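Local coordinates for protein probable oxidoreductase (Pseudomonas aeruginosa, PDB 4B7C) that probably works as an NADP-dependent oxidoreductase of the medium-chain dehydrogenase/reductase family, though its substrate is not established, at residues A14-G19 against V68-V73; G39-K44 against D104-E109; S49-M54 against F329-L334; V245-I250 against E276-M281. All coordinates share one frame; numbering follows the deposited sequence.

Contact 1: residues A14-G19 against V68-V73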
loop_
_atom_site.group_PDB
_atom_site.type_symbol
_atom_site.label_atom_id
_atom_site.label_comp_id
_atom_site.label_asym_id
_atom_site.label_seq_id
_atom_site.Cartn_x
_atom_site.Cartn_y
_atom_site.Cartn_z
ATOM N N ALA B 14 -12.509 12.156 -30.438
ATOM C CA ALA B 14 -12.624 11.649 -31.814
ATOM C C ALA B 14 -11.968 10.276 -31.959
ATOM O O ALA B 14 -12.503 9.388 -32.612
ATOM C CB ALA B 14 -11.998 12.628 -32.790
ATOM N N GLN B 15 -10.792 10.125 -31.362
ATOM C CA GLN B 15 -10.104 8.831 -31.341
ATOM C C GLN B 15 -9.230 8.699 -30.101
ATOM O O GLN B 15 -8.668 9.687 -29.609
ATOM C CB GLN B 15 -9.257 8.623 -32.608
ATOM C CG GLN B 15 -8.220 9.703 -32.866
ATOM C CD GLN B 15 -7.370 9.449 -34.125
ATOM O OE1 GLN B 15 -7.831 8.881 -35.131
ATOM N NE2 GLN B 15 -6.108 9.858 -34.057
ATOM N N ARG B 16 -9.092 7.465 -29.623
ATOM C CA ARG B 16 -8.283 7.179 -28.444
ATOM C C ARG B 16 -6.824 7.364 -28.827
ATOM O O ARG B 16 -6.357 6.733 -29.776
ATOM C CB ARG B 16 -8.528 5.748 -27.930
ATOM C CG ARG B 16 -10.004 5.376 -27.930
ATOM C CD ARG B 16 -10.480 4.650 -26.702
ATOM N NE ARG B 16 -10.795 5.705 -25.778
ATOM C CZ ARG B 16 -11.975 6.010 -25.242
ATOM N NH1 ARG B 16 -13.097 5.334 -25.478
ATOM N NH2 ARG B 16 -11.988 7.038 -24.413
ATOM N N PRO B 17 -6.097 8.219 -28.088
ATOM C CA PRO B 17 -4.703 8.464 -28.422
ATOM C C PRO B 17 -3.770 7.319 -28.048
ATOM O O PRO B 17 -4.003 6.605 -27.063
ATOM C CB PRO B 17 -4.349 9.686 -27.576
ATOM C CG PRO B 17 -5.231 9.582 -26.382
ATOM C CD PRO B 17 -6.494 8.920 -26.857
ATOM N N SER B 18 -2.735 7.155 -28.864
ATOM C CA SER B 18 -1.560 6.377 -28.532
ATOM C C SER B 18 -0.519 7.338 -28.068
ATOM O O SER B 18 -0.075 8.143 -28.863
ATOM C CB SER B 18 -1.025 5.732 -29.820
ATOM O OG SER B 18 -1.303 4.362 -29.853
ATOM N N GLY B 19 -0.083 7.215 -26.821
ATOM C CA GLY B 19 0.884 8.126 -26.258
ATOM C C GLY B 19 0.312 9.515 -26.049
ATOM O O GLY B 19 -0.763 9.662 -25.451
ATOM N N VAL B 68 -14.279 8.644 -21.264
ATOM C CA VAL B 68 -15.071 9.454 -22.189
ATOM C C VAL B 68 -15.359 8.627 -23.444
ATOM O O VAL B 68 -14.460 8.008 -24.004
ATOM C CB VAL B 68 -14.340 10.755 -22.559
ATOM C CG1 VAL B 68 -15.087 11.486 -23.670
ATOM C CG2 VAL B 68 -14.175 11.628 -21.322
ATOM N N GLY B 69 -16.614 8.594 -23.862
ATOM C CA GLY B 69 -17.020 7.823 -25.043
ATOM C C GLY B 69 -16.575 8.510 -26.314
ATOM O O GLY B 69 -16.430 9.734 -26.346
ATOM N N ILE B 70 -16.336 7.726 -27.358
ATOM C CA ILE B 70 -16.040 8.283 -28.677
ATOM C C ILE B 70 -17.255 9.057 -29.168
ATOM O O ILE B 70 -18.378 8.562 -29.098
ATOM C CB ILE B 70 -15.686 7.188 -29.708
ATOM C CG1 ILE B 70 -14.403 6.464 -29.282
ATOM C CG2 ILE B 70 -15.523 7.781 -31.099
ATOM C CD1 ILE B 70 -13.162 7.337 -29.306
ATOM N N GLY B 71 -17.023 10.278 -29.640
ATOM C CA GLY B 71 -18.110 11.155 -30.092
ATOM C C GLY B 71 -18.780 11.961 -28.976
ATOM O O GLY B 71 -19.613 12.821 -29.242
ATOM N N GLU B 72 -18.412 11.685 -27.732
ATOM C CA GLU B 72 -18.930 12.435 -26.581
ATOM C C GLU B 72 -18.107 13.695 -26.355
ATOM O O GLU B 72 -16.906 13.726 -26.622
ATOM C CB GLU B 72 -18.875 11.615 -25.289
ATOM C CG GLU B 72 -20.012 10.627 -25.086
ATOM C CD GLU B 72 -19.922 9.878 -23.756
ATOM O OE1 GLU B 72 -18.971 10.108 -22.959
ATOM O OE2 GLU B 72 -20.823 9.050 -23.514
ATOM N N VAL B 73 -18.759 14.722 -25.819
ATOM C CA VAL B 73 -18.053 15.928 -25.403
ATOM C C VAL B 73 -17.001 15.565 -24.370
ATOM O O VAL B 73 -17.274 14.842 -23.422
ATOM C CB VAL B 73 -19.015 16.970 -24.810
ATOM C CG1 VAL B 73 -18.242 18.208 -24.358
ATOM C CG2 VAL B 73 -20.068 17.332 -25.841
#
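Arg-16 of 14-19 reaches across to the backbone of 68-73 and supplies the polar half of this surface contact. Its NH2 donates to Val-68 O at 2.7 Å with an N-H...O angle of 153°. The nitrogen lies in the plane of that carbonyl, while the oxygen sits slightly out of the guanidinium plane, tilted by 17°. NH1 adds a weak, bent bond to the same Val-68 O at 3.3 Å, so one carbonyl oxygen faces both terminal nitrogens. NH2 also donates to Met-58 O, at the end of helix 53-58, and this second bond helps to fix the rotation of the guanidinium.

The apolar half belongs to Ile-70. Its CG1 branch stands anti to the carbonyl carbon (chi1 -63°); with a further bend at chi2, this brings CD1 over one face of the guanidinium, towards the rim of the group. The same CD1 meets Arg-16 CG at 4.0 Å, and CG2, the other branch, rests on Ala-14 O at 3.7 Å.

Within 68-73 a type II beta turn from Gly-69 to Glu-72 presents Ile-70 at its first corner, with Gly-71 at the second. The turn is closed by Glu-72 N to Gly-69 O at 3.1 Å. Gly-69 N reinforces it by donating to Glu-72 OE1 at 2.9 Å, coming from above the carboxylate plane.

Both segments are loops of the GroES-like N-terminal domain: 14-19 leaves strand 7-13, whose Leu-13 bonds to the backbone of Gly-71 and Glu-72, and 68-73 runs between helix 53-58 and strand 77-85.

Contact 2: residues G39-K44 against D104-E109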
loop_
_atom_site.group_PDB
_atom_site.type_symbol
_atom_site.label_atom_id
_atom_site.label_comp_id
_atom_site.label_asym_id
_atom_site.label_seq_id
_atom_site.Cartn_x
_atom_site.Cartn_y
_atom_site.Cartn_z
ATOM N N GLY B 39 -35.513 18.922 -14.256
ATOM C CA GLY B 39 -34.413 18.356 -13.460
ATOM C C GLY B 39 -33.034 18.673 -14.007
ATOM O O GLY B 39 -32.018 18.188 -13.504
ATOM N N GLN B 40 -32.991 19.522 -15.030
ATOM C CA GLN B 40 -31.716 19.957 -15.607
ATOM C C GLN B 40 -31.459 21.447 -15.400
ATOM O O GLN B 40 -32.371 22.224 -15.111
ATOM C CB GLN B 40 -31.676 19.641 -17.106
ATOM C CG GLN B 40 -31.853 18.160 -17.439
ATOM C CD GLN B 40 -31.646 17.881 -18.926
ATOM O OE1 GLN B 40 -31.892 18.745 -19.761
ATOM N NE2 GLN B 40 -31.225 16.668 -19.257
ATOM N N ILE B 41 -30.202 21.832 -15.589
ATOM C CA ILE B 41 -29.817 23.239 -15.650
ATOM C C ILE B 41 -29.057 23.542 -16.941
ATOM O O ILE B 41 -28.489 22.647 -17.580
ATOM C CB ILE B 41 -28.980 23.673 -14.442
ATOM C CG1 ILE B 41 -27.622 22.967 -14.416
ATOM C CG2 ILE B 41 -29.766 23.433 -13.146
ATOM C CD1 ILE B 41 -26.714 23.489 -13.319
ATOM N N LEU B 42 -29.092 24.814 -17.328
ATOM C CA LEU B 42 -28.306 25.343 -18.452
ATOM C C LEU B 42 -27.274 26.292 -17.883
ATOM O O LEU B 42 -27.621 27.289 -17.223
ATOM C CB LEU B 42 -29.190 26.061 -19.484
ATOM C CG LEU B 42 -28.483 26.993 -20.503
ATOM C CD1 LEU B 42 -27.483 26.230 -21.354
ATOM C CD2 LEU B 42 -29.441 27.769 -21.403
ATOM N N VAL B 43 -26.009 25.991 -18.147
ATOM C CA VAL B 43 -24.889 26.760 -17.609
ATOM C C VAL B 43 -24.031 27.338 -18.733
ATOM O O VAL B 43 -23.689 26.638 -19.696
ATOM C CB VAL B 43 -23.971 25.912 -16.713
ATOM C CG1 VAL B 43 -22.728 26.699 -16.329
ATOM C CG2 VAL B 43 -24.698 25.430 -15.460
ATOM N N LYS B 44 -23.706 28.630 -18.621
ATOM C CA LYS B 44 -22.713 29.248 -19.496
ATOM C C LYS B 44 -21.343 28.975 -18.904
ATOM O O LYS B 44 -21.026 29.459 -17.823
ATOM C CB LYS B 44 -22.927 30.758 -19.642
ATOM C CG LYS B 44 -21.828 31.460 -20.442
ATOM C CD LYS B 44 -21.824 31.056 -21.914
ATOM C CE LYS B 44 -20.508 31.381 -22.638
ATOM N NZ LYS B 44 -19.493 30.275 -22.591
ATOM N N ASP B 104 -18.957 25.404 -24.783
ATOM C CA ASP B 104 -19.437 26.757 -24.427
ATOM C C ASP B 104 -20.510 26.701 -23.342
ATOM O O ASP B 104 -20.534 27.534 -22.434
ATOM C CB ASP B 104 -20.038 27.479 -25.637
ATOM C CG ASP B 104 -18.989 27.978 -26.619
ATOM O OD1 ASP B 104 -17.970 28.564 -26.192
ATOM O OD2 ASP B 104 -19.194 27.759 -27.839
ATOM N N TYR B 105 -21.401 25.723 -23.478
ATOM C CA TYR B 105 -22.566 25.600 -22.605
ATOM C C TYR B 105 -22.739 24.179 -22.116
ATOM O O TYR B 105 -22.539 23.230 -22.880
ATOM C CB TYR B 105 -23.850 25.972 -23.345
ATOM C CG TYR B 105 -23.932 27.398 -23.813
ATOM C CD1 TYR B 105 -24.469 28.388 -22.993
ATOM C CD2 TYR B 105 -23.491 27.759 -25.080
ATOM C CE1 TYR B 105 -24.559 29.699 -23.420
ATOM C CE2 TYR B 105 -23.567 29.069 -25.514
ATOM C CZ TYR B 105 -24.116 30.034 -24.683
ATOM O OH TYR B 105 -24.192 31.335 -25.101
ATOM N N PHE B 106 -23.116 24.044 -20.846
ATOM C CA PHE B 106 -23.507 22.756 -20.275
ATOM C C PHE B 106 -25.010 22.715 -20.092
ATOM O O PHE B 106 -25.594 23.638 -19.513
ATOM C CB PHE B 106 -22.836 22.495 -18.927
ATOM C CG PHE B 106 -23.439 21.337 -18.169
ATOM C CD1 PHE B 106 -23.004 20.037 -18.394
ATOM C CD2 PHE B 106 -24.469 21.547 -17.243
ATOM C CE1 PHE B 106 -23.556 18.971 -17.707
ATOM C CE2 PHE B 106 -25.028 20.483 -16.557
ATOM C CZ PHE B 106 -24.576 19.190 -16.790
ATOM N N ILE B 107 -25.626 21.653 -20.593
ATOM C CA ILE B 107 -27.026 21.349 -20.326
ATOM C C ILE B 107 -27.132 19.933 -19.796
ATOM O O ILE B 107 -26.679 18.991 -20.430
ATOM C CB ILE B 107 -27.927 21.451 -21.562
ATOM C CG1 ILE B 107 -28.024 22.896 -22.049
ATOM C CG2 ILE B 107 -29.334 20.992 -21.250
ATOM C CD1 ILE B 107 -28.993 23.054 -23.220
ATOM N N GLY B 108 -27.722 19.796 -18.616
ATOM C CA GLY B 108 -27.913 18.481 -18.023
ATOM C C GLY B 108 -28.262 18.496 -16.548
ATOM O O GLY B 108 -28.423 19.561 -15.931
ATOM N N GLU B 109 -28.313 17.298 -15.980
ATOM C CA GLU B 109 -28.501 17.112 -14.554
ATOM C C GLU B 109 -27.258 17.571 -13.810
ATOM O O GLU B 109 -26.153 17.167 -14.148
ATOM C CB GLU B 109 -28.780 15.641 -14.243
ATOM C CG GLU B 109 -30.180 15.189 -14.660
ATOM C CD GLU B 109 -30.273 14.740 -16.114
ATOM O OE1 GLU B 109 -29.251 14.481 -16.784
ATOM O OE2 GLU B 109 -31.401 14.653 -16.598
#
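Leu-42 and Ile-107 face each other in a non-hydrogen-bonded pair, and Leu-42 CD1 presses on Ile-107 CG1 at 3.4 Å, tighter than usual van der Waals contact. With CG anti to the backbone N, Leu-42 sends this methyl across to the partner strand, where it also meets the Tyr-105 ring. On the other face of the sheet Val-43 packs against Phe-106 through their CB atoms, and Ile-41 CG1 comes to the edge of the Phe-106 ring at CE2, 4.2 Å away. The ring also meets that of Phe-113.

Strands 41-44 and 105-108 run antiparallel; their axes come within 4.7 Å, with 169° between their directions. They belong to the curled sheet of the GroES-like domain, in which strand 77-85 pairs with the other edge of 41-49. Ile-41 and Gly-108 exchange two backbone bonds, as do Val-43 and Phe-106, the shortest being Val-43 N to Phe-106 O at 2.8 Å. Gly-108 is nearly fully extended.

Toward one end, Lys-44 lays its CD 3.4 Å from Tyr-105 CE1, then bends at chi4 (90°) so that NZ donates to Asp-104 O at 2.9 Å. The Asp-104 carboxylate lies near this ammonium, beyond salt-bridge distance, and is bridged to Arg-9. At the other end Gln-40 crosses Glu-109. Its NE2 gives OE2 a weak bond of 3.3 Å, the amide and carboxylate planes standing 71° apart, while Gln-40 OE1 accepts from Ala-37 N.

Contact 3: residues S49-M54 against F329-L334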
loop_
_atom_site.group_PDB
_atom_site.type_symbol
_atom_site.label_atom_id
_atom_site.label_comp_id
_atom_site.label_asym_id
_atom_site.label_seq_id
_atom_site.Cartn_x
_atom_site.Cartn_y
_atom_site.Cartn_z
ATOM N N SER B 49 -11.167 23.548 -16.094
ATOM C CA SER B 49 -9.980 23.005 -15.465
ATOM C C SER B 49 -9.281 22.051 -16.433
ATOM O O SER B 49 -9.868 21.086 -16.907
ATOM C CB SER B 49 -10.319 22.260 -14.186
ATOM O OG SER B 49 -9.155 21.630 -13.670
ATOM N N LEU B 50 -8.028 22.352 -16.740
ATOM C CA LEU B 50 -7.201 21.426 -17.496
ATOM C C LEU B 50 -6.327 20.665 -16.499
ATOM O O LEU B 50 -5.517 21.274 -15.787
ATOM C CB LEU B 50 -6.380 22.161 -18.559
ATOM C CG LEU B 50 -7.077 22.448 -19.899
ATOM C CD1 LEU B 50 -8.472 23.028 -19.741
ATOM C CD2 LEU B 50 -6.221 23.397 -20.722
ATOM N N ASP B 51 -6.518 19.338 -16.479
ATOM C CA ASP B 51 -5.929 18.426 -15.481
ATOM C C ASP B 51 -5.265 17.213 -16.120
ATOM O O ASP B 51 -5.821 16.623 -17.048
ATOM C CB ASP B 51 -6.992 17.801 -14.544
ATOM C CG ASP B 51 -7.872 18.842 -13.835
ATOM O OD1 ASP B 51 -7.299 19.751 -13.199
ATOM O OD2 ASP B 51 -9.133 18.742 -13.884
ATOM N N PRO B 52 -4.113 16.783 -15.574
ATOM C CA PRO B 52 -3.449 15.569 -16.100
ATOM C C PRO B 52 -4.358 14.345 -16.123
ATOM O O PRO B 52 -4.199 13.479 -16.996
ATOM C CB PRO B 52 -2.284 15.358 -15.122
ATOM C CG PRO B 52 -2.002 16.718 -14.577
ATOM C CD PRO B 52 -3.352 17.370 -14.459
ATOM N N ALA B 53 -5.291 14.271 -15.169
ATOM C CA ALA B 53 -6.269 13.171 -15.119
ATOM C C ALA B 53 -7.054 13.031 -16.419
ATOM O O ALA B 53 -7.587 11.957 -16.715
ATOM C CB ALA B 53 -7.217 13.333 -13.937
ATOM N N MET B 54 -7.108 14.106 -17.199
ATOM C CA MET B 54 -7.784 14.079 -18.513
ATOM C C MET B 54 -7.221 13.011 -19.456
ATOM O O MET B 54 -7.935 12.435 -20.286
ATOM C CB MET B 54 -7.676 15.434 -19.208
ATOM C CG MET B 54 -8.671 16.451 -18.700
ATOM S SD MET B 54 -8.428 18.079 -19.368
ATOM C CE MET B 54 -10.090 18.756 -19.469
ATOM N N PHE B 329 2.813 27.165 -15.492
ATOM C CA PHE B 329 3.249 27.658 -14.197
ATOM C C PHE B 329 2.053 27.971 -13.304
ATOM O O PHE B 329 1.497 29.073 -13.253
ATOM C CB PHE B 329 4.326 28.750 -14.298
ATOM C CG PHE B 329 5.716 28.223 -14.014
ATOM C CD1 PHE B 329 6.247 27.221 -14.815
ATOM C CD2 PHE B 329 6.478 28.689 -12.950
ATOM C CE1 PHE B 329 7.505 26.704 -14.575
ATOM C CE2 PHE B 329 7.741 28.170 -12.699
ATOM C CZ PHE B 329 8.257 27.179 -13.517
ATOM N N GLY B 330 1.686 26.916 -12.593
ATOM C CA GLY B 330 0.531 26.903 -11.740
ATOM C C GLY B 330 -0.640 26.200 -12.391
ATOM O O GLY B 330 -0.551 25.758 -13.540
ATOM N N LYS B 331 -1.746 26.135 -11.655
ATOM C CA LYS B 331 -2.928 25.388 -12.076
ATOM C C LYS B 331 -3.450 25.889 -13.414
ATOM O O LYS B 331 -3.758 27.067 -13.574
ATOM C CB LYS B 331 -4.016 25.477 -11.005
ATOM C CG LYS B 331 -5.421 25.158 -11.507
ATOM C CD LYS B 331 -5.610 23.683 -11.687
ATOM C CE LYS B 331 -6.888 23.358 -12.407
ATOM N NZ LYS B 331 -6.604 22.441 -13.534
ATOM N N LEU B 332 -3.523 24.986 -14.384
ATOM C CA LEU B 332 -3.888 25.365 -15.743
ATOM C C LEU B 332 -5.397 25.513 -15.874
ATOM O O LEU B 332 -6.164 24.564 -15.662
ATOM C CB LEU B 332 -3.357 24.354 -16.769
ATOM C CG LEU B 332 -3.438 24.778 -18.233
ATOM C CD1 LEU B 332 -2.802 26.133 -18.496
ATOM C CD2 LEU B 332 -2.725 23.710 -19.057
ATOM N N VAL B 333 -5.799 26.707 -16.295
ATOM C CA VAL B 333 -7.213 27.046 -16.466
ATOM C C VAL B 333 -7.478 27.628 -17.842
ATOM O O VAL B 333 -6.734 28.501 -18.312
ATOM C CB VAL B 333 -7.673 28.066 -15.412
ATOM C CG1 VAL B 333 -9.085 28.554 -15.730
ATOM C CG2 VAL B 333 -7.613 27.429 -14.030
ATOM N N LEU B 334 -8.515 27.121 -18.494
ATOM C CA LEU B 334 -8.909 27.595 -19.820
ATOM C C LEU B 334 -10.125 28.505 -19.706
ATOM O O LEU B 334 -11.199 28.062 -19.305
ATOM C CB LEU B 334 -9.215 26.424 -20.762
ATOM C CG LEU B 334 -9.488 26.763 -22.234
ATOM C CD1 LEU B 334 -8.213 27.282 -22.896
ATOM C CD2 LEU B 334 -10.020 25.571 -23.015
HETATM O O HOH W 1 -3.344 22.120 -14.111
#
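Lys-331 NZ reaches the Asp-51 carboxylate from above the carboxylate plane, 41° out of it, and forms a salt bridge to OD1 at 2.8 Å. Ser-49 OG lies close to both carboxylate oxygens and accepts from the same ammonium, with Lys-331 NZ at 2.7 Å. The peptide carbonyl of Leu-332 is approached from opposite faces of its plane: Leu-50 N donates to Leu-332 O at 3.1 Å from one side, and Lys-331 NZ from the other.

Three acceptors, Ser-49 OG, Asp-51 OD1 and Leu-332 O, thus hold one buried ammonium, whose charge is probably stabilised by the carboxylate. Lys-331 brings it there with CG anti to the backbone N (chi1 160°) and a chain bent at chi2 and again at chi4.

Ser-49 and Val-333 form an antiparallel, non-hydrogen-bonded bridge, where strand 41-49 of the N-terminal domain ends beside strand 331-335 near the C-terminus. One sheet therefore joins residues from both ends of the chain, as in other medium-chain dehydrogenases, whose catalytic domain takes in the C-terminal segment. A water continues the ladder, donating to Leu-50 O and accepting from Leu-332 N.

Leu-50 supplies the apolar side. Its side chain lies across that of Leu-332, CD2 to CD2 at 3.9 Å, and Leu-50 CD1 lies 3.6 Å from Leu-334 CB. Helix 316-321 packs over Leu-50 through Thr-319 and over Leu-334 through Phe-316.

Contact 4: residues V245-I250 against E276-M281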
loop_
_atom_site.group_PDB
_atom_site.type_symbol
_atom_site.label_atom_id
_atom_site.label_comp_id
_atom_site.label_asym_id
_atom_site.label_seq_id
_atom_site.Cartn_x
_atom_site.Cartn_y
_atom_site.Cartn_z
ATOM N N VAL B 245 0.358 8.437 0.359
ATOM C CA VAL B 245 -0.943 8.692 -0.241
ATOM C C VAL B 245 -0.804 8.831 -1.742
ATOM O O VAL B 245 -0.015 9.641 -2.241
ATOM C CB VAL B 245 -1.660 9.910 0.393
ATOM C CG1 VAL B 245 -0.794 11.143 0.365
ATOM C CG2 VAL B 245 -2.983 10.159 -0.312
ATOM N N LEU B 246 -1.564 8.006 -2.459
ATOM C CA LEU B 246 -1.567 8.009 -3.911
ATOM C C LEU B 246 -2.755 8.824 -4.432
ATOM O O LEU B 246 -3.921 8.472 -4.196
ATOM C CB LEU B 246 -1.666 6.589 -4.473
ATOM C CG LEU B 246 -0.626 5.585 -3.993
ATOM C CD1 LEU B 246 -0.916 4.236 -4.658
ATOM C CD2 LEU B 246 0.790 6.067 -4.292
ATOM N N CYS B 247 -2.442 9.904 -5.141
ATOM C CA CYS B 247 -3.457 10.783 -5.739
ATOM C C CYS B 247 -3.452 10.746 -7.251
ATOM O O CYS B 247 -4.434 11.111 -7.887
ATOM C CB CYS B 247 -3.225 12.218 -5.308
ATOM S SG CYS B 247 -3.606 12.471 -3.586
ATOM N N GLY B 248 -2.338 10.301 -7.829
ATOM C CA GLY B 248 -2.230 10.157 -9.269
ATOM C C GLY B 248 -0.876 9.605 -9.681
ATOM O O GLY B 248 -0.029 9.335 -8.824
ATOM N N ALA B 249 -0.685 9.450 -10.991
ATOM C CA ALA B 249 0.589 9.001 -11.583
ATOM C C ALA B 249 0.861 9.632 -12.969
ATOM O O ALA B 249 0.745 8.987 -14.027
ATOM C CB ALA B 249 0.618 7.480 -11.670
ATOM N N ILE B 250 1.291 10.887 -12.952
ATOM C CA ILE B 250 1.425 11.682 -14.182
ATOM C C ILE B 250 2.505 11.131 -15.116
ATOM O O ILE B 250 2.369 11.181 -16.342
ATOM C CB ILE B 250 1.815 13.152 -13.862
ATOM C CG1 ILE B 250 0.688 13.903 -13.152
ATOM C CG2 ILE B 250 2.147 13.922 -15.137
ATOM C CD1 ILE B 250 1.127 15.138 -12.388
ATOM N N GLU B 276 -1.857 4.070 0.418
ATOM C CA GLU B 276 -3.299 4.184 0.248
ATOM C C GLU B 276 -3.716 5.175 -0.828
ATOM O O GLU B 276 -3.192 6.288 -0.917
ATOM C CB GLU B 276 -3.949 4.555 1.578
ATOM C CG GLU B 276 -5.465 4.531 1.548
ATOM C CD GLU B 276 -6.090 4.688 2.925
ATOM O OE1 GLU B 276 -5.392 4.527 3.941
ATOM O OE2 GLU B 276 -7.300 4.956 2.983
ATOM N N GLY B 277 -4.677 4.753 -1.639
ATOM C CA GLY B 277 -5.226 5.592 -2.686
ATOM C C GLY B 277 -6.434 6.385 -2.216
ATOM O O GLY B 277 -7.133 5.981 -1.287
ATOM N N MET B 278 -6.647 7.538 -2.837
ATOM C CA MET B 278 -7.821 8.371 -2.551
ATOM C C MET B 278 -8.303 9.089 -3.794
ATOM O O MET B 278 -7.542 9.307 -4.749
ATOM C CB MET B 278 -7.550 9.383 -1.429
ATOM C CG MET B 278 -6.671 10.576 -1.820
ATOM S SD MET B 278 -7.502 11.860 -2.786
ATOM C CE MET B 278 -8.566 12.586 -1.554
ATOM N N VAL B 279 -9.580 9.450 -3.760
ATOM C CA VAL B 279 -10.228 10.214 -4.821
ATOM C C VAL B 279 -11.084 11.308 -4.158
ATOM O O VAL B 279 -11.822 11.030 -3.207
ATOM C CB VAL B 279 -11.077 9.272 -5.702
ATOM C CG1 VAL B 279 -12.199 10.001 -6.388
ATOM C CG2 VAL B 279 -10.201 8.613 -6.761
ATOM N N VAL B 280 -10.935 12.555 -4.612
ATOM C CA VAL B 280 -11.497 13.714 -3.880
ATOM C C VAL B 280 -13.025 13.667 -3.775
ATOM O O VAL B 280 -13.592 14.090 -2.779
ATOM C CB VAL B 280 -11.031 15.079 -4.480
ATOM C CG1 VAL B 280 -11.553 15.269 -5.890
ATOM C CG2 VAL B 280 -11.479 16.242 -3.605
ATOM N N MET B 281 -13.687 13.113 -4.777
ATOM C CA MET B 281 -15.158 13.057 -4.756
ATOM C C MET B 281 -15.731 12.233 -3.605
ATOM O O MET B 281 -16.868 12.447 -3.194
ATOM C CB MET B 281 -15.695 12.528 -6.076
ATOM C CG MET B 281 -15.723 10.946 -6.145
ATOM S SD MET B 281 -15.481 10.004 -7.735
ATOM C CE MET B 281 -17.165 9.952 -8.358
HETATM O O HOH W 2 -6.945 11.289 -6.529
#
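Glu-276 O takes the backbone N-H of Leu-246 at 2.8 Å and nearly straight (173°), and Val-245 CA approaches the same oxygen at 3.4 Å. The Glu-276 side chain is extended and leads away from 245-250, its OE1 forming a salt bridge with Arg-274 of the second subunit. Gly-277 pairs with Leu-246, its CA 3.5 Å from Leu-246 O in a CA-H...O contact. These bridges are parallel and join strands 242-246 and 274-277, the last two of the six-stranded Rossmann sheet, in a beta-alpha-beta unit with helix 267-270 between them. Strand 274-277 is the outermost within the chain, but Glu-276 pairs antiparallel with a strand of the second subunit, so the sheet runs on through the dimer.

Met-278 follows, its N donating to Leu-246 O at 3.2 Å. Its CG lies between the backbone N and the carbonyl carbon (chi1 74°), which lays the Met-278 side chain beside that of Val-245, both pointing the same way: CG touches Val-245 CG2 at 4.0 Å and Cys-247 SG at 4.0 Å. Ala-140 of helix 132-145 packs on both Met-278 and Cys-247. Where the strands part, a water donates to Met-278 O at 2.7 Å and to Cys-247 O.

How the contacts relate
Contacts 1 and 2 lie wholly in the GroES-like N-terminal region, their centres about 22 Å apart, and their segments alternate along the chain. Contact 3 alternates with both and brings the far C-terminal strand 331-335 back beside strand 41-49, the strand that contact 2 pairs with 105-108; contacts 2 and 3 thus share one sheet, with centres about 22 Å apart. Contact 4, in the Rossmann domain, is nested inside the long loop that contact 3 closes. Those two are the nearest pair, about 16 Å between centres, and they touch where Pro-52 CB packs on Ile-250 CG1 at 3.9 Å. The Rossmann domain, which probably binds NADP, is thus inserted between parts of the catalytic domain and meets it here.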